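Local coordinates for beta-glucanase (Bacteroides thetaiotaomicron, PDB 6EUG), which probably hydrolyses beta-1,3-galactosidic bonds of arabinogalactan through this C-terminal family 43 domain of a longer, two-family glycosidase, at residues A[49-52]-A[57-60]; A[77-82]-A[87-92]. All coordinates share one frame; numbering follows the deposited sequence.

Contact 1: A[49-52]-A[57-60]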
ATOM      1  N   GLY A  49       6.394   3.220  -4.371  1.00 17.14           N
ATOM      2  CA  GLY A  49       7.175   3.435  -3.145  1.00 17.50           C
ATOM      3  C   GLY A  49       8.661   3.413  -3.456  1.00 18.97           C
ATOM      4  O   GLY A  49       9.039   3.045  -4.573  1.00 16.81           O
ATOM      5  N   ILE A  50       9.497   3.797  -2.472  1.00 17.85           N
ATOM      6  CA  ILE A  50      10.921   4.054  -2.693  1.00 17.54           C
ATOM      7  C   ILE A  50      11.763   3.366  -1.607  1.00 19.07           C
ATOM      8  O   ILE A  50      11.362   3.273  -0.442  1.00 25.47           O
ATOM      9  CB  ILE A  50      11.192   5.591  -2.764  1.00 19.06           C
ATOM     10  CG1 ILE A  50      10.561   6.179  -4.044  1.00 15.68           C
ATOM     11  CG2 ILE A  50      12.688   5.892  -2.689  1.00 20.69           C
ATOM     12  CD1 ILE A  50      10.667   7.692  -4.180  1.00 22.42           C
ATOM     13  N   LEU A  51      12.921   2.848  -2.002  1.00 18.80           N
ATOM     14  CA  LEU A  51      13.983   2.529  -1.032  1.00 20.07           C
ATOM     15  C   LEU A  51      15.358   3.075  -1.443  1.00 20.20           C
ATOM     16  O   LEU A  51      15.562   3.434  -2.600  1.00 20.98           O
ATOM     17  CB  LEU A  51      14.067   1.040  -0.820  1.00 23.06           C
ATOM     18  CG  LEU A  51      14.491   0.166  -2.007  1.00 26.31           C
ATOM     19  CD1 LEU A  51      15.989   0.202  -2.279  1.00 30.06           C
ATOM     20  CD2 LEU A  51      14.096  -1.280  -1.751  1.00 29.13           C
ATOM     21  N   PHE A  52      16.298   3.092  -0.488  1.00 18.83           N
ATOM     22  CA  PHE A  52      17.676   3.542  -0.707  1.00 17.87           C
ATOM     23  C   PHE A  52      18.640   2.375  -0.505  1.00 17.90           C
ATOM     24  O   PHE A  52      18.574   1.709   0.516  1.00 18.68           O
ATOM     25  CB  PHE A  52      18.029   4.660   0.287  1.00 17.27           C
ATOM     26  CG  PHE A  52      19.365   5.370   0.008  1.00 16.90           C
ATOM     27  CD1 PHE A  52      19.472   6.344  -0.983  1.00 17.22           C
ATOM     28  CD2 PHE A  52      20.509   5.082   0.769  1.00 19.03           C
ATOM     29  CE1 PHE A  52      20.680   7.013  -1.219  1.00 17.32           C
ATOM     30  CE2 PHE A  52      21.723   5.741   0.531  1.00 18.29           C
ATOM     31  CZ  PHE A  52      21.811   6.704  -0.435  1.00 17.61           C
ATOM     32  N   TYR A  57      18.526   5.924  -4.678  1.00 18.64           N
ATOM     33  CA  TYR A  57      17.095   5.705  -4.496  1.00 19.52           C
ATOM     34  C   TYR A  57      16.544   4.881  -5.677  1.00 19.25           C
ATOM     35  O   TYR A  57      16.894   5.145  -6.814  1.00 17.65           O
ATOM     36  CB  TYR A  57      16.342   7.069  -4.401  1.00 17.99           C
ATOM     37  CG  TYR A  57      16.806   7.887  -3.213  1.00 17.62           C
ATOM     38  CD1 TYR A  57      16.227   7.716  -1.971  1.00 17.15           C
ATOM     39  CD2 TYR A  57      17.795   8.867  -3.361  1.00 17.61           C
ATOM     40  CE1 TYR A  57      16.683   8.423  -0.871  1.00 17.66           C
ATOM     41  CE2 TYR A  57      18.271   9.577  -2.284  1.00 16.05           C
ATOM     42  CZ  TYR A  57      17.677   9.412  -1.054  1.00 16.49           C
ATOM     43  OH  TYR A  57      18.154  10.135   0.028  1.00 16.70           O
ATOM     44  N   TYR A  58      15.711   3.887  -5.358  1.00 17.80           N
ATOM     45  CA  TYR A  58      14.918   3.104  -6.326  1.00 16.84           C
ATOM     46  C   TYR A  58      13.425   3.312  -6.090  1.00 16.94           C
ATOM     47  O   TYR A  58      12.952   3.122  -4.976  1.00 15.41           O
ATOM     48  CB  TYR A  58      15.299   1.626  -6.234  1.00 16.78           C
ATOM     49  CG  TYR A  58      16.747   1.385  -6.600  1.00 17.59           C
ATOM     50  CD1 TYR A  58      17.772   1.500  -5.647  1.00 17.98           C
ATOM     51  CD2 TYR A  58      17.115   1.064  -7.889  1.00 17.65           C
ATOM     52  CE1 TYR A  58      19.109   1.292  -5.997  1.00 17.96           C
ATOM     53  CE2 TYR A  58      18.448   0.852  -8.231  1.00 18.17           C
ATOM     54  CZ  TYR A  58      19.448   0.976  -7.289  1.00 17.40           C
ATOM     55  OH  TYR A  58      20.803   0.799  -7.635  1.00 20.46           O
ATOM     56  N   TRP A  59      12.723   3.698  -7.167  1.00 14.86           N
ATOM     57  CA  TRP A  59      11.273   3.975  -7.190  1.00 15.54           C
ATOM     58  C   TRP A  59      10.612   2.866  -8.001  1.00 15.69           C
ATOM     59  O   TRP A  59      10.924   2.710  -9.165  1.00 17.14           O
ATOM     60  CB  TRP A  59      11.045   5.334  -7.833  1.00 16.01           C
ATOM     61  CG  TRP A  59       9.607   5.847  -7.995  1.00 16.29           C
ATOM     62  CD1 TRP A  59       8.426   5.204  -7.673  1.00 16.54           C
ATOM     63  CD2 TRP A  59       9.226   7.117  -8.558  1.00 17.40           C
ATOM     64  NE1 TRP A  59       7.348   6.030  -7.987  1.00 16.31           N
ATOM     65  CE2 TRP A  59       7.817   7.187  -8.547  1.00 16.21           C
ATOM     66  CE3 TRP A  59       9.950   8.201  -9.097  1.00 17.20           C
ATOM     67  CZ2 TRP A  59       7.115   8.291  -9.061  1.00 16.84           C
ATOM     68  CZ3 TRP A  59       9.267   9.302  -9.582  1.00 17.27           C
ATOM     69  CH2 TRP A  59       7.858   9.351  -9.564  1.00 17.64           C
ATOM     70  N   PHE A  60       9.806   2.034  -7.347  1.00 13.79           N
ATOM     71  CA  PHE A  60       8.994   0.997  -7.998  1.00 14.55           C
ATOM     72  C   PHE A  60       7.544   1.418  -8.114  1.00 14.47           C
ATOM     73  O   PHE A  60       7.000   2.017  -7.161  1.00 14.43           O
ATOM     74  CB  PHE A  60       9.074  -0.323  -7.217  1.00 15.35           C
ATOM     75  CG  PHE A  60      10.482  -0.772  -6.908  1.00 14.28           C
ATOM     76  CD1 PHE A  60      11.176  -0.300  -5.772  1.00 15.72           C
ATOM     77  CD2 PHE A  60      11.178  -1.605  -7.819  1.00 15.75           C
ATOM     78  CE1 PHE A  60      12.489  -0.697  -5.518  1.00 16.01           C
ATOM     79  CE2 PHE A  60      12.481  -2.005  -7.557  1.00 15.69           C
ATOM     80  CZ  PHE A  60      13.140  -1.544  -6.410  1.00 15.07           C
TER
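The ring of Tyr57 takes the edge of Phe52 on one face: Phe52 CD1 stands 3.4 Å above the Tyr57 ring plane, over its centre. With centroids 4.7 Å apart and planes turned by 57°, the two rings form an edge-to-face pair. Ile50 CG2 comes to the rim of the same tyrosine ring, near its plane, 4.0 Å from Tyr57 CD1. Farther along this side of the sheet, Ile50 CD1 hangs over one face of the Trp59 indole, offset toward the rim, while Ile50 CG1 lies against Trp59 CB. On the other side, Gly49 O and Leu51 CG sit at the edge of the Phe60 ring, near its plane. Leu51 straddles two aromatics, one branch to each. Its CG lies between the backbone N and the carbonyl carbon (chi1 65°), which lets CD1 touch Tyr58 CD1 at 4.0 Å and CD2 reach Phe60 CE1 at 4.1 Å.

Between these two layers of side chains the strands run antiparallel. Gly49–Phe60 and Leu51–Tyr58 are the hydrogen-bonded pairs, alternating with the non-hydrogen-bonded pairs Ile50–Trp59 and Phe52–Tyr57. The bond from Tyr58 N to Leu51 O is 2.8 Å and nearly straight at 173°. Tyr58 O, which accepts from Leu51 N, also receives a CA-H...O contact of 3.2 Å from Ile50 CA.

This is the inner hairpin of one blade of the five-bladed beta-propeller characteristic of family 43. Leu51 and Phe60 pack on Val114 of the next blade; Ile50 meets Leu325 and Tyr57 meets Leu327 on the opposite side. The chemistry therefore divides in two: directional backbone bonds set the register, while uncharged aromatic and aliphatic side chains fit the sheet between its neighbouring blades.

Contact 2: A[77-82]-A[87-92]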
ATOM      1  N   CYS A  77      10.646   0.252 -12.699  1.00 15.06           N
ATOM      2  CA  CYS A  77      11.645   0.797 -11.757  1.00 13.89           C
ATOM      3  C   CYS A  77      12.455   1.971 -12.348  1.00 15.99           C
ATOM      4  O   CYS A  77      12.925   1.891 -13.508  1.00 16.43           O
ATOM      5  CB  CYS A  77      12.613  -0.299 -11.355  1.00 11.95           C
ATOM      6  SG  CYS A  77      13.985   0.112 -10.264  1.00 18.07           S
ATOM      7  N   TYR A  78      12.656   3.000 -11.520  1.00 14.86           N
ATOM      8  CA  TYR A  78      13.532   4.170 -11.816  1.00 14.99           C
ATOM      9  C   TYR A  78      14.557   4.342 -10.697  1.00 15.99           C
ATOM     10  O   TYR A  78      14.255   4.031  -9.532  1.00 17.00           O
ATOM     11  CB  TYR A  78      12.700   5.451 -11.987  1.00 15.67           C
ATOM     12  CG  TYR A  78      11.715   5.397 -13.168  1.00 15.42           C
ATOM     13  CD1 TYR A  78      10.492   4.740 -13.068  1.00 15.79           C
ATOM     14  CD2 TYR A  78      12.046   5.927 -14.404  1.00 16.26           C
ATOM     15  CE1 TYR A  78       9.596   4.680 -14.134  1.00 17.14           C
ATOM     16  CE2 TYR A  78      11.170   5.856 -15.496  1.00 15.99           C
ATOM     17  CZ  TYR A  78       9.944   5.216 -15.370  1.00 16.62           C
ATOM     18  OH  TYR A  78       9.016   5.125 -16.427  1.00 16.63           O
ATOM     19  N   SER A  79      15.732   4.911 -11.025  1.00 16.17           N
ATOM     20  CA  SER A  79      16.788   5.135  -9.995  1.00 15.60           C
ATOM     21  C   SER A  79      17.282   6.591 -10.010  1.00 16.10           C
ATOM     22  O   SER A  79      17.123   7.264 -11.024  1.00 17.16           O
ATOM     23  CB  SER A  79      17.971   4.184 -10.169  1.00 16.77           C
ATOM     24  OG  SER A  79      18.667   4.435 -11.380  1.00 18.40           O
ATOM     25  N   SER A  80      17.804   7.063  -8.867  1.00 16.56           N
ATOM     26  CA  SER A  80      18.300   8.448  -8.724  1.00 16.74           C
ATOM     27  C   SER A  80      19.295   8.577  -7.576  1.00 20.34           C
ATOM     28  O   SER A  80      19.125   7.948  -6.557  1.00 19.43           O
ATOM     29  CB  SER A  80      17.146   9.390  -8.403  1.00 17.89           C
ATOM     30  OG  SER A  80      17.552  10.759  -8.467  1.00 20.63           O
ATOM     31  N   THR A  81      20.292   9.449  -7.712  1.00 23.17           N
ATOM     32  CA  THR A  81      21.145   9.787  -6.569  1.00 23.09           C
ATOM     33  C   THR A  81      20.598  11.013  -5.806  1.00 23.13           C
ATOM     34  O   THR A  81      21.022  11.258  -4.663  1.00 26.14           O
ATOM     35  CB  THR A  81      22.573  10.098  -7.024  1.00 27.97           C
ATOM     36  OG1 THR A  81      22.528  11.155  -7.984  1.00 32.45           O
ATOM     37  CG2 THR A  81      23.225   8.875  -7.665  1.00 29.19           C
ATOM     38  N   ASP A  82      19.676  11.769  -6.416  1.00 22.17           N
ATOM     39  CA  ASP A  82      19.307  13.121  -5.911  1.00 23.08           C
ATOM     40  C   ASP A  82      17.802  13.417  -5.676  1.00 23.12           C
ATOM     41  O   ASP A  82      17.461  14.511  -5.204  1.00 22.76           O
ATOM     42  CB  ASP A  82      19.956  14.227  -6.790  1.00 26.50           C
ATOM     43  CG  ASP A  82      19.438  14.250  -8.245  1.00 25.96           C
ATOM     44  OD1 ASP A  82      18.411  13.606  -8.556  1.00 24.51           O
ATOM     45  OD2 ASP A  82      20.072  14.928  -9.096  1.00 31.21           O
ATOM     46  N   LYS A  87      16.567   7.867 -13.775  1.00 17.72           N
ATOM     47  CA  LYS A  87      16.976   6.967 -14.862  1.00 19.80           C
ATOM     48  C   LYS A  87      16.032   5.728 -14.939  1.00 19.28           C
ATOM     49  O   LYS A  87      15.821   5.041 -13.935  1.00 19.63           O
ATOM     50  CB  LYS A  87      18.390   6.459 -14.576  1.00 22.19           C
ATOM     51  CG  LYS A  87      18.957   5.522 -15.643  1.00 25.50           C
ATOM     52  CD  LYS A  87      20.248   4.870 -15.147  1.00 30.25           C
ATOM     53  CE  LYS A  87      20.960   4.170 -16.286  1.00 39.85           C
ATOM     54  NZ  LYS A  87      22.225   3.543 -15.822  1.00 54.01           N
ATOM     55  N   SER A  88      15.495   5.448 -16.131  1.00 18.97           N
ATOM     56  CA  SER A  88      14.731   4.233 -16.355  1.00 16.90           C
ATOM     57  C   SER A  88      15.593   2.968 -16.210  1.00 18.11           C
ATOM     58  O   SER A  88      16.594   2.799 -16.945  1.00 20.48           O
ATOM     59  CB  SER A  88      14.030   4.272 -17.721  1.00 16.89           C
ATOM     60  OG  SER A  88      13.395   3.021 -18.010  1.00 17.92           O
ATOM     61  N   GLU A  89      15.203   2.077 -15.292  1.00 17.82           N
ATOM     62  CA  GLU A  89      15.893   0.793 -15.107  1.00 18.26           C
ATOM     63  C   GLU A  89      15.139  -0.383 -15.739  1.00 17.81           C
ATOM     64  O   GLU A  89      15.616  -1.526 -15.678  1.00 22.12           O
ATOM     65  CB  GLU A  89      16.119   0.503 -13.612  1.00 19.18           C
ATOM     66  CG  GLU A  89      16.977   1.518 -12.864  1.00 20.08           C
ATOM     67  CD  GLU A  89      18.464   1.304 -13.030  1.00 23.50           C
ATOM     68  OE1 GLU A  89      18.852   0.270 -13.593  1.00 23.83           O
ATOM     69  OE2 GLU A  89      19.263   2.178 -12.600  1.00 24.15           O
ATOM     70  N   GLY A  90      13.985  -0.115 -16.352  1.00 16.67           N
ATOM     71  CA  GLY A  90      13.183  -1.168 -16.974  1.00 18.84           C
ATOM     72  C   GLY A  90      12.208  -1.812 -16.015  1.00 17.03           C
ATOM     73  O   GLY A  90      12.077  -1.392 -14.843  1.00 18.53           O
ATOM     74  N   ILE A  91      11.536  -2.835 -16.531  1.00 16.80           N
ATOM     75  CA  ILE A  91      10.520  -3.593 -15.796  1.00 15.91           C
ATOM     76  C   ILE A  91      11.211  -4.557 -14.833  1.00 16.36           C
ATOM     77  O   ILE A  91      11.943  -5.446 -15.265  1.00 19.93           O
ATOM     78  CB  ILE A  91       9.608  -4.374 -16.762  1.00 11.91           C
ATOM     79  CG1 ILE A  91       8.784  -3.384 -17.621  1.00 14.10           C
ATOM     80  CG2 ILE A  91       8.707  -5.345 -15.991  1.00 15.86           C
ATOM     81  CD1 ILE A  91       7.680  -2.625 -16.886  1.00 15.51           C
ATOM     82  N   ALA A  92      10.989  -4.346 -13.536  1.00 16.70           N
ATOM     83  CA  ALA A  92      11.612  -5.111 -12.438  1.00 14.07           C
ATOM     84  C   ALA A  92      10.898  -6.439 -12.210  1.00 14.90           C
ATOM     85  O   ALA A  92      11.538  -7.441 -11.908  1.00 15.65           O
ATOM     86  CB  ALA A  92      11.580  -4.298 -11.136  1.00 16.13           C
TER
HETATM   87  O   HOH W   1      11.801   2.017 -16.043  1.00 19.75           O
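Ser79 OG donates a short hydrogen bond of 2.6 Å to Glu89 OE2, arriving at the anti lone pair, on the side away from the other carboxylate oxygen. Two rotations bring the groups together: Ser79 OG sits between its own backbone N and carbonyl carbon (chi1 66°), and the bend of the Glu89 chain at chi2 (-82°) turns the carboxylate along the strand to the side of Ser79. Glu89 CG then lies 3.9 Å from Ser79 CB, and the buried serine hydroxyl gains an acceptor. Lys87 CB also borders Ser79 OG, but the lysine chain runs on fully extended and carries its amine away from the strand. Behind the glutamate, Cys77 SG rests 4.0 Å from Glu89 CB.

These strands form the outer hairpin of a propeller blade, with 87-91 on the last strand of its four-stranded antiparallel sheet. Ser79 and Lys87 make a regular hydrogen-bonded pair. Farther on, Glu89 and Gly90 both lie opposite Cys77, consistent with a beta bulge: Glu89 N bonds to Cys77 O at 2.9 Å, Cys77 N makes a bent bond to Gly90 O, and the positive phi of Gly90 suits a glycine. A water fills in beside the bulge. It donates to Cys77 O and accepts from Gly90 N and from Ser88 OG, the last at 2.7 Å.

Ser88 presents its hydroxyl to that water with OG opposite the backbone N (chi1 174°). The same water lies above one face of the Tyr78 ring, toward its rim. Tyr78 itself spreads along Ser88, its CD2 3.7 Å from Ser88 CA, and its phenol oxygen continues to a hydrogen bond with Asn44 N. Where strand 74-80 ends, Ser80 OG accepts from Asp82 N in an ST turn.

In the fold
Contact 1 and contact 2 are successive hairpins of one four-stranded propeller blade. Strands 56-62 and 74-80 join them side by side: Tyr57 N probably bonds to Ser80 O and Trp59 N to Tyr78 O, while Phe60 packs on Cys77. Their centres lie about 8 Å apart. The centre of contact 1 lies about 14 Å from the centre of the chain, that of contact 2 about 20 Å. Each mixes buried and more open residues, yet their chemistry differs: hydrophobic, largely aromatic side chains between neighbouring blades in contact 1, and hydroxyls, a carboxylate and a bridging water at the blade's outer strand in contact 2.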